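Local coordinates for protein N5-Carboxyaminoimidazole ribonucleotide synthetase (Staphylococcus aureus subsp. aureus, PDB 3ORQ) that catalyses the ATP-dependent conversion of 5-aminoimidazole ribonucleotide and bicarbonate to N5-carboxyaminoimidazole ribonucleotide, a step of purine biosynthesis, at residues 83-86 / 87-90; 111-114 / 115-119; 317-320 / 321-324. All coordinates share one frame; numbering follows the deposited sequence.

How the contacts relate
All three contacts are local, and they follow one another in series without nesting or crossing. Contact 1 comes first, in the preATP-grasp domain, where the loop after strand 76-79 turns into helix 86-95 and a serine caps the new helix. Contact 2 is the opening of helix 111-120, whose first residue reaches ADP; its centre lies about 18 Å from that of contact 1, with helix 103-109 touching both. Contact 3, far along the chain, is the step from strand 313-319 into helix 320-326 in the C-terminal domain. Its centre is about 33 Å from that of contact 2, on the opposite side of the chain's centre.

Contact 1: 83-86 / 87-90; sequences NISA and QQLK
Ile84 reaches forward from the loop to lie beside the first turn of the helix that follows. Its CG1 stands anti to the backbone N (chi1 175°) and the chain runs on extended, which carries CD1 to 3.9 Å from CB of Leu89; the two side chains cross at about a right angle. The same methyl also approaches Gln88 CB, at 4.1 Å. A branched, wholly apolar residue suits this buried place, where it covers the start of the helix without asking for a polar partner.

Ser85 is the N-cap. Its OG accepts a hydrogen bond from Gln88 N at 2.9 Å, with an N-H...O angle of 157°, and so caps the first turn, where amides precede the regular bonding. Serine fits because its short hydroxyl reaches forward to the amide three residues on. The oxygen also rests 3.3 Å from Gln88 CB, close against the root of that side chain. The carbonyl of the same serine starts the i to i+4 bonds of the helix: Ser85 O takes the N-H of Leu89 at 3.1 Å.

Ala86 begins the helix proper. Its O receives Lys90 N at 2.9 Å, the next bond of the series, and its small methyl asks for little room where the side chain turns to Gln106 of helix 103-109. Lys90 sends its long chain outward to a salt bridge between NZ and Glu94, one helical turn further on.

Beyond the turn, Ile84 and Gln88 lean on Leu67 of helix 64-73, while Leu89 packs on the loop residues Ile98 and Tyr102 and on Ile105 of helix 103-109, so that the start of helix 86-95 lies between helix 64-73 and helix 103-109.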
ATOM      1  N   ASN A  83       3.259  21.091  13.313  1.00 40.24           N
ATOM      2  CA  ASN A  83       3.622  21.263  14.724  1.00 43.20           C
ATOM      3  C   ASN A  83       4.872  22.110  14.964  1.00 42.62           C
ATOM      4  O   ASN A  83       4.787  23.188  15.535  1.00 44.09           O
ATOM      5  CB  ASN A  83       3.856  19.894  15.391  1.00 44.54           C
ATOM      6  CG  ASN A  83       3.051  18.775  14.751  1.00 45.06           C
ATOM      7  OD1 ASN A  83       1.854  18.620  15.015  1.00 43.45           O
ATOM      8  ND2 ASN A  83       3.721  17.969  13.916  1.00 47.29           N
ATOM      9  N   ILE A  84       6.016  21.596  14.506  1.00 40.58           N
ATOM     10  CA  ILE A  84       7.348  22.098  14.855  1.00 38.38           C
ATOM     11  C   ILE A  84       7.550  23.604  14.717  1.00 37.53           C
ATOM     12  O   ILE A  84       6.923  24.244  13.877  1.00 39.60           O
ATOM     13  CB  ILE A  84       8.451  21.354  14.059  1.00 37.51           C
ATOM     14  CG1 ILE A  84       9.830  21.981  14.347  1.00 38.96           C
ATOM     15  CG2 ILE A  84       8.105  21.307  12.576  1.00 35.71           C
ATOM     16  CD1 ILE A  84      11.025  21.194  13.864  1.00 38.85           C
ATOM     17  N   SER A  85       8.429  24.165  15.544  1.00 33.16           N
ATOM     18  CA  SER A  85       8.727  25.573  15.439  1.00 31.34           C
ATOM     19  C   SER A  85       9.608  25.847  14.233  1.00 30.25           C
ATOM     20  O   SER A  85      10.580  25.127  13.970  1.00 29.36           O
ATOM     21  CB  SER A  85       9.413  26.086  16.695  1.00 31.47           C
ATOM     22  OG  SER A  85      10.814  25.997  16.575  1.00 31.23           O
ATOM     23  N   ALA A  86       9.263  26.907  13.513  1.00 28.00           N
ATOM     24  CA  ALA A  86      10.015  27.353  12.366  1.00 26.77           C
ATOM     25  C   ALA A  86      11.477  27.596  12.711  1.00 25.61           C
ATOM     26  O   ALA A  86      12.368  27.340  11.883  1.00 23.53           O
ATOM     27  CB  ALA A  86       9.409  28.642  11.822  1.00 28.41           C
ATOM     28  N   GLN A  87      11.709  28.108  13.920  1.00 23.72           N
ATOM     29  CA  GLN A  87      13.053  28.403  14.370  1.00 23.45           C
ATOM     30  C   GLN A  87      13.889  27.130  14.540  1.00 21.80           C
ATOM     31  O   GLN A  87      15.051  27.114  14.174  1.00 20.54           O
ATOM     32  CB  GLN A  87      13.026  29.222  15.671  1.00 25.55           C
ATOM     33  CG  GLN A  87      14.116  30.302  15.737  1.00 31.78           C
ATOM     34  CD  GLN A  87      15.541  29.735  15.607  1.00 38.31           C
ATOM     35  OE1 GLN A  87      16.246  29.978  14.599  1.00 37.66           O
ATOM     36  NE2 GLN A  87      15.961  28.958  16.619  1.00 39.84           N
ATOM     37  N   GLN A  88      13.290  26.066  15.077  1.00 20.99           N
ATOM     38  CA  GLN A  88      14.003  24.806  15.244  1.00 19.83           C
ATOM     39  C   GLN A  88      14.319  24.194  13.864  1.00 16.88           C
ATOM     40  O   GLN A  88      15.403  23.666  13.633  1.00 14.97           O
ATOM     41  CB  GLN A  88      13.182  23.816  16.082  1.00 20.62           C
ATOM     42  CG  GLN A  88      13.423  23.902  17.587  1.00 27.51           C
ATOM     43  CD  GLN A  88      14.900  23.795  17.960  1.00 31.10           C
ATOM     44  OE1 GLN A  88      15.524  22.755  17.773  1.00 31.59           O
ATOM     45  NE2 GLN A  88      15.461  24.883  18.484  1.00 34.37           N
ATOM     46  N   LEU A  89      13.336  24.265  12.974  1.00 13.11           N
ATOM     47  CA  LEU A  89      13.406  23.646  11.681  1.00 10.80           C
ATOM     48  C   LEU A  89      14.448  24.378  10.802  1.00 11.61           C
ATOM     49  O   LEU A  89      15.165  23.743  10.035  1.00  8.74           O
ATOM     50  CB  LEU A  89      12.019  23.673  11.050  1.00  9.11           C
ATOM     51  CG  LEU A  89      11.788  23.038   9.680  1.00 10.81           C
ATOM     52  CD1 LEU A  89      12.179  21.546   9.722  1.00 11.77           C
ATOM     53  CD2 LEU A  89      10.324  23.208   9.250  1.00  7.94           C
ATOM     54  N   LYS A  90      14.545  25.705  10.945  1.00 11.81           N
ATOM     55  CA  LYS A  90      15.582  26.474  10.234  1.00 11.52           C
ATOM     56  C   LYS A  90      16.986  25.990  10.625  1.00 11.34           C
ATOM     57  O   LYS A  90      17.772  25.651   9.769  1.00 11.79           O
ATOM     58  CB  LYS A  90      15.410  28.003  10.418  1.00 10.69           C
ATOM     59  CG  LYS A  90      16.510  28.833   9.772  1.00 10.80           C
ATOM     60  CD  LYS A  90      16.230  30.332   9.822  1.00 16.75           C
ATOM     61  CE  LYS A  90      17.415  31.160   9.232  1.00 18.16           C
ATOM     62  NZ  LYS A  90      18.623  31.110  10.131  1.00 19.30           N
TER

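Contact 2: 111-114 / 115-119; sequences RLTE and KETLK. With ADP (adenosine-5'-diphosphate), chain D.
Thr113 O holds two donors from Thr117, one turn along the helix. The backbone N of Thr117 reaches it at 3.0 Å and the hydroxyl OG1 at 2.8 Å, and they arrive from opposite faces of the carbonyl plane. With OG1 anti to its own carbonyl carbon (chi1 -58°), the hydroxyl folds back over the preceding turn, a placing that lets threonine satisfy its polar group inside a helix. Thr113 OG1 is hydrogen-bonded to Asp110 OD2, just before the helix.

Leu112 and Glu116 cross obliquely: Leu112 CD1 lies 4.0 Å from Glu116 OE2, and Glu116 CG sits 3.3 Å from Leu112 O. The glutamate's methylene thus rests against the backbone carbonyl while its carboxylate lies along the leucine's branch, as suits an exposed residue.

This is the first part of helix 111-120, which delivers Arg111 to the nucleotide site of the ATP-grasp fold. The arginine is extended from CG to NE, a reach that brings NH2 to O1B of the ADP beta-phosphate at 3.1 Å, with an N-H...O angle of 159°. The phosphate is met at the edge of the guanidinium, PB lying in its plane. NE makes a weak hydrogen bond to Thr152 O, which may help fix the rotation of the flat group.

Lys115 runs its methylenes past Arg111 O, CB at 3.5 Å, before bending at its last torsion (chi4 -55°) to a salt bridge with Glu186, which also hydrogen-bonds to ADP. Glu114, extended, accepts the N-H of Ile271 on strand 266-272, while Leu118 sets its apolar branches against Val268 and Ile271 of the same strand.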
ATOM      1  N   ARG A 111      -2.226  31.704  10.773  1.00 26.55           N
ATOM      2  CA  ARG A 111      -3.330  32.153   9.905  1.00 26.63           C
ATOM      3  C   ARG A 111      -3.183  33.558   9.330  1.00 26.35           C
ATOM      4  O   ARG A 111      -3.521  33.785   8.175  1.00 25.67           O
ATOM      5  CB  ARG A 111      -4.668  32.081  10.644  1.00 27.96           C
ATOM      6  CG  ARG A 111      -5.118  30.673  10.999  1.00 28.88           C
ATOM      7  CD  ARG A 111      -6.603  30.657  11.192  1.00 27.55           C
ATOM      8  NE  ARG A 111      -7.083  29.390  11.729  1.00 27.49           N
ATOM      9  CZ  ARG A 111      -7.490  28.364  10.994  1.00 24.56           C
ATOM     10  NH1 ARG A 111      -7.444  28.439   9.679  1.00 21.62           N
ATOM     11  NH2 ARG A 111      -7.928  27.253  11.579  1.00 25.67           N
ATOM     12  N   LEU A 112      -2.703  34.511  10.125  1.00 27.50           N
ATOM     13  CA  LEU A 112      -2.508  35.880   9.617  1.00 27.49           C
ATOM     14  C   LEU A 112      -1.446  35.911   8.528  1.00 26.79           C
ATOM     15  O   LEU A 112      -1.632  36.534   7.480  1.00 26.28           O
ATOM     16  CB  LEU A 112      -2.124  36.843  10.738  1.00 26.75           C
ATOM     17  CG  LEU A 112      -1.804  38.290  10.343  1.00 29.32           C
ATOM     18  CD1 LEU A 112      -2.961  38.943   9.571  1.00 30.93           C
ATOM     19  CD2 LEU A 112      -1.438  39.126  11.576  1.00 29.28           C
ATOM     20  N   THR A 113      -0.329  35.237   8.780  1.00 26.81           N
ATOM     21  CA  THR A 113       0.781  35.225   7.820  1.00 27.90           C
ATOM     22  C   THR A 113       0.358  34.476   6.563  1.00 24.83           C
ATOM     23  O   THR A 113       0.704  34.865   5.448  1.00 24.88           O
ATOM     24  CB  THR A 113       2.066  34.674   8.477  1.00 30.34           C
ATOM     25  OG1 THR A 113       2.422  35.551   9.557  1.00 35.07           O
ATOM     26  CG2 THR A 113       3.209  34.651   7.513  1.00 30.71           C
ATOM     27  N   GLU A 114      -0.448  33.440   6.756  1.00 23.16           N
ATOM     28  CA  GLU A 114      -0.992  32.645   5.662  1.00 23.04           C
ATOM     29  C   GLU A 114      -1.904  33.476   4.760  1.00 22.90           C
ATOM     30  O   GLU A 114      -1.785  33.430   3.528  1.00 22.72           O
ATOM     31  CB  GLU A 114      -1.758  31.456   6.213  1.00 22.70           C
ATOM     32  CG  GLU A 114      -2.488  30.616   5.178  1.00 24.41           C
ATOM     33  CD  GLU A 114      -2.986  29.292   5.755  1.00 29.74           C
ATOM     34  OE1 GLU A 114      -3.464  29.262   6.910  1.00 31.24           O
ATOM     35  OE2 GLU A 114      -2.897  28.265   5.057  1.00 33.60           O
ATOM     36  N   LYS A 115      -2.815  34.229   5.377  1.00 23.34           N
ATOM     37  CA  LYS A 115      -3.720  35.096   4.632  1.00 22.94           C
ATOM     38  C   LYS A 115      -2.963  36.201   3.915  1.00 22.59           C
ATOM     39  O   LYS A 115      -3.197  36.413   2.731  1.00 23.73           O
ATOM     40  CB  LYS A 115      -4.857  35.645   5.506  1.00 22.46           C
ATOM     41  CG  LYS A 115      -5.948  34.616   5.786  1.00 22.64           C
ATOM     42  CD  LYS A 115      -6.873  35.049   6.919  1.00 25.09           C
ATOM     43  CE  LYS A 115      -7.647  33.834   7.476  1.00 23.69           C
ATOM     44  NZ  LYS A 115      -8.392  33.129   6.395  1.00 23.34           N
ATOM     45  N   GLU A 116      -2.038  36.858   4.608  1.00 22.50           N
ATOM     46  CA  GLU A 116      -1.243  37.938   4.015  1.00 24.20           C
ATOM     47  C   GLU A 116      -0.525  37.442   2.768  1.00 25.01           C
ATOM     48  O   GLU A 116      -0.610  38.062   1.702  1.00 22.52           O
ATOM     49  CB  GLU A 116      -0.215  38.473   5.008  1.00 25.83           C
ATOM     50  CG  GLU A 116      -0.768  39.436   6.060  1.00 30.82           C
ATOM     51  CD  GLU A 116       0.284  39.859   7.092  1.00 36.29           C
ATOM     52  OE1 GLU A 116       1.330  39.173   7.203  1.00 36.15           O
ATOM     53  OE2 GLU A 116       0.061  40.873   7.799  1.00 40.00           O
ATOM     54  N   THR A 117       0.139  36.286   2.900  1.00 23.77           N
ATOM     55  CA  THR A 117       0.920  35.737   1.807  1.00 23.90           C
ATOM     56  C   THR A 117       0.042  35.468   0.591  1.00 25.67           C
ATOM     57  O   THR A 117       0.410  35.805  -0.549  1.00 26.34           O
ATOM     58  CB  THR A 117       1.632  34.430   2.217  1.00 23.27           C
ATOM     59  OG1 THR A 117       2.475  34.685   3.342  1.00 24.47           O
ATOM     60  CG2 THR A 117       2.473  33.898   1.070  1.00 21.02           C
ATOM     61  N   LEU A 118      -1.119  34.869   0.837  1.00 24.49           N
ATOM     62  CA  LEU A 118      -2.035  34.549  -0.250  1.00 23.79           C
ATOM     63  C   LEU A 118      -2.468  35.818  -1.013  1.00 24.38           C
ATOM     64  O   LEU A 118      -2.382  35.882  -2.247  1.00 24.45           O
ATOM     65  CB  LEU A 118      -3.240  33.778   0.292  1.00 23.42           C
ATOM     66  CG  LEU A 118      -3.035  32.399   0.929  1.00 19.03           C
ATOM     67  CD1 LEU A 118      -4.367  31.821   1.500  1.00 13.15           C
ATOM     68  CD2 LEU A 118      -2.390  31.434  -0.069  1.00 17.89           C
ATOM     69  N   LYS A 119      -2.879  36.845  -0.279  1.00 25.05           N
ATOM     70  CA  LYS A 119      -3.262  38.101  -0.912  1.00 26.08           C
ATOM     71  C   LYS A 119      -2.099  38.719  -1.673  1.00 26.38           C
ATOM     72  O   LYS A 119      -2.254  39.191  -2.809  1.00 27.87           O
ATOM     73  CB  LYS A 119      -3.774  39.094   0.125  1.00 27.78           C
ATOM     74  CG  LYS A 119      -4.395  40.339  -0.488  1.00 30.76           C
ATOM     75  CD  LYS A 119      -5.034  41.171   0.597  1.00 35.87           C
ATOM     76  CE  LYS A 119      -5.884  42.310   0.051  1.00 38.66           C
ATOM     77  NZ  LYS A 119      -6.716  42.844   1.185  1.00 40.37           N
TER
HETATM   78  PB  ADP D 376      -9.476  24.165  10.054  1.00 59.68           P
HETATM   79  O1B ADP D 376      -8.121  24.731   9.715  1.00 61.31           O
HETATM   80  O2B ADP D 376     -10.013  23.029   9.228  1.00 59.04           O
HETATM   81  O3B ADP D 376      -9.622  23.936  11.533  1.00 68.35           O
HETATM   82  PA  ADP D 376     -10.841  26.015   8.378  1.00 65.60           P
HETATM   83  O1A ADP D 376     -10.423  27.463   8.432  1.00 65.52           O
HETATM   84  O2A ADP D 376     -10.302  25.146   7.270  1.00 66.43           O
HETATM   85  O3A ADP D 376     -10.547  25.341   9.820  1.00 69.90           O
HETATM   86  O5' ADP D 376     -12.441  25.891   8.339  1.00 61.87           O
HETATM   87  C5' ADP D 376     -13.098  24.653   8.549  1.00 59.69           C
HETATM   88  C4' ADP D 376     -14.458  24.704   7.876  1.00 61.94           C
HETATM   89  O4' ADP D 376     -15.257  25.796   8.401  1.00 62.13           O
HETATM   90  C3' ADP D 376     -14.368  24.935   6.365  1.00 61.80           C
HETATM   91  O3' ADP D 376     -14.213  23.735   5.598  1.00 63.69           O
HETATM   92  C2' ADP D 376     -15.695  25.613   6.065  1.00 59.11           C
HETATM   93  O2' ADP D 376     -16.687  24.650   5.757  1.00 54.48           O
HETATM   94  C1' ADP D 376     -16.048  26.364   7.344  1.00 58.57           C
HETATM   95  N9  ADP D 376     -15.577  27.745   7.098  1.00 55.95           N
HETATM   96  C8  ADP D 376     -14.374  28.235   7.467  1.00 54.27           C
HETATM   97  N7  ADP D 376     -14.212  29.519   7.065  1.00 53.00           N
HETATM   98  C5  ADP D 376     -15.365  29.856   6.434  1.00 53.77           C
HETATM   99  C6  ADP D 376     -15.877  31.086   5.776  1.00 52.32           C
HETATM  100  N6  ADP D 376     -15.087  32.193   5.727  1.00 48.05           N
HETATM  101  N1  ADP D 376     -17.114  31.028   5.229  1.00 52.71           N
HETATM  102  C2  ADP D 376     -17.880  29.911   5.273  1.00 54.80           C
HETATM  103  N3  ADP D 376     -17.481  28.754   5.856  1.00 55.38           N
HETATM  104  C4  ADP D 376     -16.254  28.685   6.441  1.00 53.52           C

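Contact 3: 317-320 / 321-324; sequences NLLG and KDLD
The contact is a strand-to-helix turn of the C-terminal domain, where strand 313-319 ends and helix 320-326 starts, with Leu319 at the N-cap position. A leucine cannot cap with its side chain, and the polar link comes from Asp322, three residues on. Its OD2 accepts Leu319 N at 2.7 Å on the anti side of the carboxylate, 21° out of plane, with an N-H...O angle of 142°. This is the backward half of a capping box. CG of Asp322 lies anti to its own carbonyl carbon (chi1 -57°), which turns the short carboxylate back toward the Leu319 amide.

The helix then takes up its i to i+4 bonds, Leu319 O accepting from Leu323 N at 3.2 Å and Gly320 O from Asp324 N at 3.1 Å. Gly320, the first helical residue, is buried and has ordinary helical angles. Leu319 and Asp322 lie side by side, pointing the same way, so that OD2 of Asp322 also rests 3.3 Å from Leu319 CB.

On the apolar side, Leu318 CB meets Leu323 CD2 at 3.9 Å, and both leucines pack on Phe330. Leu323 also touches Phe11 of the second subunit. Asp324, on the exposed side, forms a salt bridge with Arg346.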
ATOM      1  N   ASN A 317     -14.270   9.767   6.336  1.00  9.40           N
ATOM      2  CA  ASN A 317     -13.462   9.671   7.551  1.00  9.83           C
ATOM      3  C   ASN A 317     -14.138   8.747   8.533  1.00 10.60           C
ATOM      4  O   ASN A 317     -15.350   8.558   8.477  1.00  9.88           O
ATOM      5  CB  ASN A 317     -13.289  11.038   8.190  1.00 11.68           C
ATOM      6  CG  ASN A 317     -11.941  11.646   7.884  1.00 12.39           C
ATOM      7  OD1 ASN A 317     -11.032  10.965   7.372  1.00 14.97           O
ATOM      8  ND2 ASN A 317     -11.799  12.936   8.175  1.00  9.50           N
ATOM      9  N   LEU A 318     -13.364   8.140   9.420  1.00 10.75           N
ATOM     10  CA  LEU A 318     -13.976   7.400  10.550  1.00  8.75           C
ATOM     11  C   LEU A 318     -13.539   7.991  11.879  1.00  8.42           C
ATOM     12  O   LEU A 318     -12.493   7.656  12.409  1.00  8.53           O
ATOM     13  CB  LEU A 318     -13.725   5.884  10.479  1.00  8.63           C
ATOM     14  CG  LEU A 318     -14.377   5.095   9.322  1.00  9.24           C
ATOM     15  CD1 LEU A 318     -13.657   3.757   9.018  1.00  6.67           C
ATOM     16  CD2 LEU A 318     -15.877   4.854   9.610  1.00  8.81           C
ATOM     17  N   LEU A 319     -14.342   8.905  12.413  1.00  9.03           N
ATOM     18  CA  LEU A 319     -14.151   9.376  13.805  1.00  9.26           C
ATOM     19  C   LEU A 319     -14.472   8.265  14.793  1.00  9.40           C
ATOM     20  O   LEU A 319     -15.099   7.284  14.426  1.00  9.82           O
ATOM     21  CB  LEU A 319     -15.045  10.575  14.084  1.00  8.20           C
ATOM     22  CG  LEU A 319     -14.891  11.691  13.069  1.00 10.13           C
ATOM     23  CD1 LEU A 319     -15.901  12.884  13.340  1.00 12.33           C
ATOM     24  CD2 LEU A 319     -13.417  12.124  13.063  1.00 10.25           C
ATOM     25  N   GLY A 320     -14.053   8.414  16.049  1.00 11.35           N
ATOM     26  CA  GLY A 320     -14.389   7.428  17.092  1.00 12.70           C
ATOM     27  C   GLY A 320     -15.873   7.051  17.101  1.00 15.79           C
ATOM     28  O   GLY A 320     -16.231   5.882  17.250  1.00 18.63           O
ATOM     29  N   LYS A 321     -16.739   8.042  16.896  1.00 16.03           N
ATOM     30  CA  LYS A 321     -18.179   7.825  16.969  1.00 17.14           C
ATOM     31  C   LYS A 321     -18.672   7.060  15.753  1.00 16.37           C
ATOM     32  O   LYS A 321     -19.674   6.339  15.836  1.00 18.51           O
ATOM     33  CB  LYS A 321     -18.944   9.156  17.114  1.00 18.61           C
ATOM     34  CG  LYS A 321     -18.893  10.048  15.857  1.00 19.28           C
ATOM     35  CD  LYS A 321     -19.644  11.349  16.101  1.00 24.95           C
ATOM     36  CE  LYS A 321     -19.454  12.338  14.971  1.00 26.00           C
ATOM     37  NZ  LYS A 321     -20.519  13.370  14.933  1.00 27.22           N
ATOM     38  N   ASP A 322     -17.975   7.209  14.626  1.00 13.07           N
ATOM     39  CA  ASP A 322     -18.323   6.443  13.448  1.00 12.93           C
ATOM     40  C   ASP A 322     -18.024   4.947  13.677  1.00 13.76           C
ATOM     41  O   ASP A 322     -18.833   4.085  13.288  1.00 14.29           O
ATOM     42  CB  ASP A 322     -17.603   6.989  12.223  1.00 13.86           C
ATOM     43  CG  ASP A 322     -17.899   8.456  11.990  1.00 17.51           C
ATOM     44  OD1 ASP A 322     -19.086   8.808  12.098  1.00 20.53           O
ATOM     45  OD2 ASP A 322     -16.965   9.254  11.705  1.00 18.33           O
ATOM     46  N   LEU A 323     -16.890   4.646  14.326  1.00 12.66           N
ATOM     47  CA  LEU A 323     -16.582   3.263  14.749  1.00 12.39           C
ATOM     48  C   LEU A 323     -17.661   2.718  15.678  1.00 13.47           C
ATOM     49  O   LEU A 323     -18.079   1.571  15.518  1.00 15.99           O
ATOM     50  CB  LEU A 323     -15.208   3.142  15.424  1.00  9.35           C
ATOM     51  CG  LEU A 323     -13.977   3.537  14.595  1.00  8.87           C
ATOM     52  CD1 LEU A 323     -12.736   3.119  15.325  1.00  6.80           C
ATOM     53  CD2 LEU A 323     -13.989   2.993  13.137  1.00  2.00           C
ATOM     54  N   ASP A 324     -18.116   3.535  16.636  1.00 13.00           N
ATOM     55  CA  ASP A 324     -19.169   3.077  17.574  1.00 14.68           C
ATOM     56  C   ASP A 324     -20.385   2.564  16.809  1.00 15.32           C
ATOM     57  O   ASP A 324     -20.822   1.426  17.026  1.00 14.50           O
ATOM     58  CB  ASP A 324     -19.575   4.169  18.567  1.00 14.68           C
ATOM     59  CG  ASP A 324     -18.469   4.507  19.541  1.00 16.39           C
ATOM     60  OD1 ASP A 324     -17.621   3.631  19.802  1.00 15.92           O
ATOM     61  OD2 ASP A 324     -18.427   5.654  20.038  1.00 17.32           O
TER